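Local atomic coordinates of nicotinate phosphoribosyltransferase (PDB entry 2IM5), a protein that probably joins nicotinate to the ribose phosphate of phosphoribosyl diphosphate, with hydrolysis of ATP, to make nicotinate mononucleotide for NAD synthesis. Residues A[3-15]-A[117-130]. Numbering follows the deposited sequence.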
loop_
_atom_site.group_PDB
_atom_site.type_symbol
_atom_site.label_atom_id
_atom_site.label_comp_id
_atom_site.label_asym_id
_atom_site.label_seq_id
_atom_site.Cartn_x
_atom_site.Cartn_y
_atom_site.Cartn_z
ATOM N N ILE A 3 18.427 -6.399 8.294
ATOM C CA ILE A 3 17.250 -5.606 8.764
ATOM C C ILE A 3 15.927 -6.354 8.588
ATOM O O ILE A 3 15.111 -6.394 9.509
ATOM C CB ILE A 3 17.165 -4.246 8.045
ATOM C CG1 ILE A 3 18.291 -3.329 8.539
ATOM C CG2 ILE A 3 15.816 -3.591 8.304
ATOM C CD1 ILE A 3 18.298 -1.949 7.896
ATOM N N ILE A 4 15.705 -6.938 7.413
ATOM C CA ILE A 4 14.474 -7.693 7.180
ATOM C C ILE A 4 14.742 -9.131 7.629
ATOM O O ILE A 4 15.569 -9.828 7.044
ATOM C CB ILE A 4 14.067 -7.692 5.683
ATOM C CG1 ILE A 4 13.870 -6.257 5.183
ATOM C CG2 ILE A 4 12.787 -8.496 5.493
ATOM C CD1 ILE A 4 12.750 -5.481 5.881
ATOM N N ARG A 5 14.039 -9.570 8.670
ATOM C CA ARG A 5 14.233 -10.911 9.208
ATOM C C ARG A 5 13.155 -11.915 8.838
ATOM O O ARG A 5 13.380 -13.125 8.906
ATOM C CB ARG A 5 14.351 -10.851 10.735
ATOM C CG ARG A 5 15.576 -10.094 11.242
ATOM C CD ARG A 5 16.833 -10.595 10.538
ATOM N NE ARG A 5 18.064 -10.091 11.141
ATOM C CZ ARG A 5 18.531 -10.486 12.321
ATOM N NH1 ARG A 5 17.866 -11.394 13.030
ATOM N NH2 ARG A 5 19.663 -9.977 12.790
ATOM N N SER A 6 11.982 -11.425 8.460
ATOM C CA SER A 6 10.889 -12.316 8.091
ATOM C C SER A 6 10.372 -12.086 6.679
ATOM O O SER A 6 10.226 -10.948 6.229
ATOM C CB SER A 6 9.726 -12.160 9.067
ATOM O OG SER A 6 8.584 -12.852 8.577
ATOM N N ILE A 7 10.071 -13.173 5.985
ATOM C CA ILE A 7 9.553 -13.047 4.637
ATOM C C ILE A 7 8.134 -12.468 4.700
ATOM O O ILE A 7 7.589 -12.042 3.690
ATOM C CB ILE A 7 9.578 -14.418 3.914
ATOM C CG1 ILE A 7 9.656 -14.200 2.405
ATOM C CG2 ILE A 7 8.348 -15.235 4.269
ATOM C CD1 ILE A 7 10.121 -15.428 1.640
ATOM N N LEU A 8 7.548 -12.440 5.899
ATOM C CA LEU A 8 6.207 -11.889 6.088
ATOM C C LEU A 8 6.258 -10.426 6.526
ATOM O O LEU A 8 5.218 -9.791 6.707
ATOM C CB LEU A 8 5.419 -12.692 7.128
ATOM C CG LEU A 8 5.109 -14.162 6.857
ATOM C CD1 LEU A 8 4.122 -14.653 7.910
ATOM C CD2 LEU A 8 4.529 -14.334 5.452
ATOM N N ASP A 9 7.461 -9.889 6.700
ATOM C CA ASP A 9 7.604 -8.489 7.099
ATOM C C ASP A 9 7.426 -7.645 5.840
ATOM O O ASP A 9 8.391 -7.167 5.238
ATOM C CB ASP A 9 8.980 -8.248 7.736
ATOM C CG ASP A 9 9.119 -6.855 8.341
ATOM O OD1 ASP A 9 8.092 -6.180 8.563
ATOM O OD2 ASP A 9 10.262 -6.435 8.613
ATOM N N THR A 10 6.166 -7.488 5.447
ATOM C CA THR A 10 5.791 -6.734 4.259
ATOM C C THR A 10 4.295 -6.449 4.370
ATOM O O THR A 10 3.641 -6.889 5.325
ATOM C CB THR A 10 6.079 -7.563 2.977
ATOM O OG1 THR A 10 5.793 -6.782 1.810
ATOM C CG2 THR A 10 5.231 -8.822 2.958
ATOM N N ASP A 11 3.753 -5.709 3.408
ATOM C CA ASP A 11 2.332 -5.386 3.424
ATOM C C ASP A 11 1.467 -6.487 2.831
ATOM O O ASP A 11 1.873 -7.184 1.903
ATOM C CB ASP A 11 2.067 -4.083 2.676
ATOM C CG ASP A 11 2.469 -2.869 3.480
ATOM O OD1 ASP A 11 2.023 -2.755 4.638
ATOM O OD2 ASP A 11 3.223 -2.029 2.952
ATOM N N LEU A 12 0.264 -6.630 3.378
ATOM C CA LEU A 12 -0.670 -7.640 2.904
ATOM C C LEU A 12 -0.910 -7.543 1.401
ATOM O O LEU A 12 -0.910 -8.550 0.701
ATOM C CB LEU A 12 -2.008 -7.493 3.629
ATOM C CG LEU A 12 -3.144 -8.345 3.052
ATOM C CD1 LEU A 12 -2.827 -9.823 3.261
ATOM C CD2 LEU A 12 -4.467 -7.975 3.724
ATOM N N TYR A 13 -1.093 -6.325 0.901
ATOM C CA TYR A 13 -1.383 -6.153 -0.513
ATOM C C TYR A 13 -0.312 -6.688 -1.452
ATOM O O TYR A 13 -0.599 -6.973 -2.614
ATOM C CB TYR A 13 -1.707 -4.682 -0.822
ATOM C CG TYR A 13 -0.521 -3.745 -0.921
ATOM C CD1 TYR A 13 0.206 -3.627 -2.110
ATOM C CD2 TYR A 13 -0.152 -2.942 0.159
ATOM C CE1 TYR A 13 1.263 -2.728 -2.220
ATOM C CE2 TYR A 13 0.907 -2.039 0.061
ATOM C CZ TYR A 13 1.610 -1.935 -1.134
ATOM O OH TYR A 13 2.649 -1.028 -1.245
ATOM N N LYS A 14 0.915 -6.838 -0.962
ATOM C CA LYS A 14 1.982 -7.368 -1.801
ATOM C C LYS A 14 1.672 -8.832 -2.119
ATOM O O LYS A 14 1.897 -9.293 -3.241
ATOM C CB LYS A 14 3.338 -7.239 -1.096
ATOM C CG LYS A 14 3.748 -5.787 -0.783
ATOM C CD LYS A 14 4.417 -5.059 -1.959
ATOM C CE LYS A 14 3.500 -4.899 -3.174
ATOM N NZ LYS A 14 4.091 -4.012 -4.229
ATOM N N PHE A 15 1.134 -9.560 -1.140
ATOM C CA PHE A 15 0.789 -10.964 -1.354
ATOM C C PHE A 15 -0.509 -11.131 -2.141
ATOM O O PHE A 15 -0.591 -11.974 -3.035
ATOM C CB PHE A 15 0.658 -11.718 -0.026
ATOM C CG PHE A 15 1.953 -11.890 0.710
ATOM C CD1 PHE A 15 3.109 -12.261 0.041
ATOM C CD2 PHE A 15 2.012 -11.707 2.085
ATOM C CE1 PHE A 15 4.306 -12.450 0.728
ATOM C CE2 PHE A 15 3.210 -11.896 2.780
ATOM C CZ PHE A 15 4.358 -12.269 2.094
ATOM N N THR A 117 7.075 -7.361 -7.614
ATOM C CA THR A 117 6.168 -6.527 -6.847
ATOM C C THR A 117 6.463 -6.702 -5.346
ATOM O O THR A 117 6.236 -5.798 -4.551
ATOM C CB THR A 117 4.691 -6.883 -7.131
ATOM O OG1 THR A 117 3.845 -5.937 -6.464
ATOM C CG2 THR A 117 4.360 -8.290 -6.638
ATOM N N LEU A 118 6.991 -7.864 -4.974
ATOM C CA LEU A 118 7.307 -8.156 -3.576
ATOM C C LEU A 118 8.478 -7.343 -2.997
ATOM O O LEU A 118 8.645 -7.292 -1.783
ATOM C CB LEU A 118 7.586 -9.655 -3.409
ATOM C CG LEU A 118 6.477 -10.591 -3.911
ATOM C CD1 LEU A 118 6.913 -12.042 -3.729
ATOM C CD2 LEU A 118 5.176 -10.323 -3.150
ATOM N N TRP A 119 9.276 -6.711 -3.857
ATOM C CA TRP A 119 10.413 -5.908 -3.410
ATOM C C TRP A 119 10.030 -4.559 -2.794
ATOM O O TRP A 119 10.684 -4.094 -1.862
ATOM C CB TRP A 119 11.370 -5.607 -4.580
ATOM C CG TRP A 119 12.262 -6.727 -5.021
ATOM C CD1 TRP A 119 12.227 -7.372 -6.226
ATOM C CD2 TRP A 119 13.374 -7.282 -4.300
ATOM N NE1 TRP A 119 13.250 -8.284 -6.303
ATOM C CE2 TRP A 119 13.970 -8.254 -5.137
ATOM C CE3 TRP A 119 13.927 -7.047 -3.032
ATOM C CZ2 TRP A 119 15.093 -8.997 -4.748
ATOM C CZ3 TRP A 119 15.044 -7.782 -2.642
ATOM C CH2 TRP A 119 15.616 -8.749 -3.502
ATOM N N GLU A 120 8.975 -3.934 -3.314
ATOM C CA GLU A 120 8.561 -2.601 -2.866
ATOM C C GLU A 120 8.618 -2.248 -1.384
ATOM O O GLU A 120 9.431 -1.414 -0.974
ATOM C CB GLU A 120 7.155 -2.262 -3.366
ATOM C CG GLU A 120 6.799 -0.786 -3.127
ATOM C CD GLU A 120 5.303 -0.531 -3.001
ATOM O OE1 GLU A 120 4.521 -1.488 -3.180
ATOM O OE2 GLU A 120 4.906 0.624 -2.716
ATOM N N THR A 121 7.736 -2.853 -0.594
ATOM C CA THR A 121 7.667 -2.559 0.829
ATOM C C THR A 121 8.955 -2.839 1.602
ATOM O O THR A 121 9.411 -1.991 2.364
ATOM C CB THR A 121 6.473 -3.298 1.490
ATOM O OG1 THR A 121 5.242 -2.760 0.985
ATOM C CG2 THR A 121 6.491 -3.108 3.003
ATOM N N PRO A 122 9.558 -4.029 1.422
ATOM C CA PRO A 122 10.798 -4.333 2.142
ATOM C C PRO A 122 11.909 -3.323 1.830
ATOM O O PRO A 122 12.592 -2.837 2.736
ATOM C CB PRO A 122 11.144 -5.736 1.650
ATOM C CG PRO A 122 9.803 -6.327 1.340
ATOM C CD PRO A 122 9.099 -5.198 0.652
ATOM N N ILE A 123 12.088 -3.003 0.551
ATOM C CA ILE A 123 13.120 -2.047 0.158
ATOM C C ILE A 123 12.904 -0.665 0.771
ATOM O O ILE A 123 13.851 -0.047 1.251
ATOM C CB ILE A 123 13.223 -1.924 -1.385
ATOM C CG1 ILE A 123 13.832 -3.213 -1.955
ATOM C CG2 ILE A 123 14.078 -0.710 -1.769
ATOM C CD1 ILE A 123 14.061 -3.190 -3.464
ATOM N N LEU A 124 11.667 -0.181 0.766
ATOM C CA LEU A 124 11.391 1.125 1.348
ATOM C C LEU A 124 11.634 1.100 2.861
ATOM O O LEU A 124 12.200 2.042 3.422
ATOM C CB LEU A 124 9.951 1.557 1.043
ATOM C CG LEU A 124 9.677 1.955 -0.416
ATOM C CD1 LEU A 124 8.184 2.123 -0.627
ATOM C CD2 LEU A 124 10.423 3.236 -0.763
ATOM N N ALA A 125 11.214 0.020 3.516
ATOM C CA ALA A 125 11.399 -0.106 4.961
ATOM C C ALA A 125 12.888 -0.173 5.283
ATOM O O ALA A 125 13.333 0.360 6.292
ATOM C CB ALA A 125 10.702 -1.355 5.479
ATOM N N VAL A 126 13.649 -0.844 4.421
ATOM C CA VAL A 126 15.086 -0.971 4.615
ATOM C C VAL A 126 15.769 0.383 4.459
ATOM O O VAL A 126 16.610 0.756 5.278
ATOM C CB VAL A 126 15.699 -1.959 3.607
ATOM C CG1 VAL A 126 17.220 -1.778 3.534
ATOM C CG2 VAL A 126 15.373 -3.378 4.028
ATOM N N ILE A 127 15.410 1.114 3.410
ATOM C CA ILE A 127 15.998 2.428 3.176
ATOM C C ILE A 127 15.695 3.355 4.344
ATOM O O ILE A 127 16.571 4.078 4.820
ATOM C CB ILE A 127 15.464 3.050 1.868
ATOM C CG1 ILE A 127 16.052 2.293 0.676
ATOM C CG2 ILE A 127 15.795 4.532 1.803
ATOM C CD1 ILE A 127 15.529 2.763 -0.652
ATOM N N SER A 128 14.454 3.327 4.809
ATOM C CA SER A 128 14.052 4.176 5.916
ATOM C C SER A 128 14.855 3.862 7.180
ATOM O O SER A 128 15.438 4.757 7.785
ATOM C CB SER A 128 12.553 4.007 6.187
ATOM O OG SER A 128 12.134 4.864 7.235
ATOM N N GLU A 129 14.900 2.591 7.570
ATOM C CA GLU A 129 15.631 2.209 8.769
ATOM C C GLU A 129 17.130 2.501 8.639
ATOM O O GLU A 129 17.739 3.025 9.571
ATOM C CB GLU A 129 15.396 0.724 9.100
ATOM C CG GLU A 129 16.091 0.275 10.378
ATOM C CD GLU A 129 15.453 -0.949 11.023
ATOM O OE1 GLU A 129 16.045 -1.484 11.992
ATOM O OE2 GLU A 129 14.361 -1.375 10.574
ATOM N N LEU A 130 17.715 2.164 7.491
ATOM C CA LEU A 130 19.135 2.412 7.248
ATOM C C LEU A 130 19.446 3.891 7.348
ATOM O O LEU A 130 20.478 4.272 7.879
ATOM C CB LEU A 130 19.555 1.951 5.852
ATOM C CG LEU A 130 19.907 0.494 5.581
ATOM C CD1 LEU A 130 20.330 0.366 4.117
ATOM C CD2 LEU A 130 21.041 0.041 6.500
HETATM O O HOH W 1 7.081 -8.596 0.046
#
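The Tyr13 ring has Lys14 CG over one face, offset toward the rim, and Glu120 OE1 at its edge, where Tyr13 OH donates to that oxygen (2.7 Å). Ring and carboxylate planes stand 61° apart, and the hydroxyl arrives from above the carboxylate plane. In this NAPRTase N-terminal region, the chain start touches helix 120-134 at Ile3 and Ile4, loops away through a type I turn at Ser6-Asp9, and returns at Thr10 to enter helix 12-24; Ile123 and Leu124 pack on strand 347-355 of the antiparallel sheet. Lys14, bent at chi2 and chi3 (-84° and 63°), brings NZ to the anti lone pair of Glu120 OE1, a 2.8 Å salt bridge, so OE1 takes two donors. Lys14 NZ also donates to Thr117 O and OG1; Glu214 pairs with NZ and hydrogen-bonds Thr117 OG1, while Arg168 holds Glu120 OE2. Next to it, Thr121 OG1 donates to Asp11 OD2 (2.9 Å) on the anti side, tilted out of the carboxylate plane; Ser195 bonds Asp11 OD1. A water joins Thr10 OG1 to Leu118 O. Ile3 CG2 lies by Glu129 OE2, a carboxylate whose main polar partner is Leu173, with Arg133 salt-bridged to OE1. Ile3 CD1 rests on Leu130 CD2 (3.7 Å), and Ile4 CG1 presses on Val126 CG2 at a tight 3.4 Å.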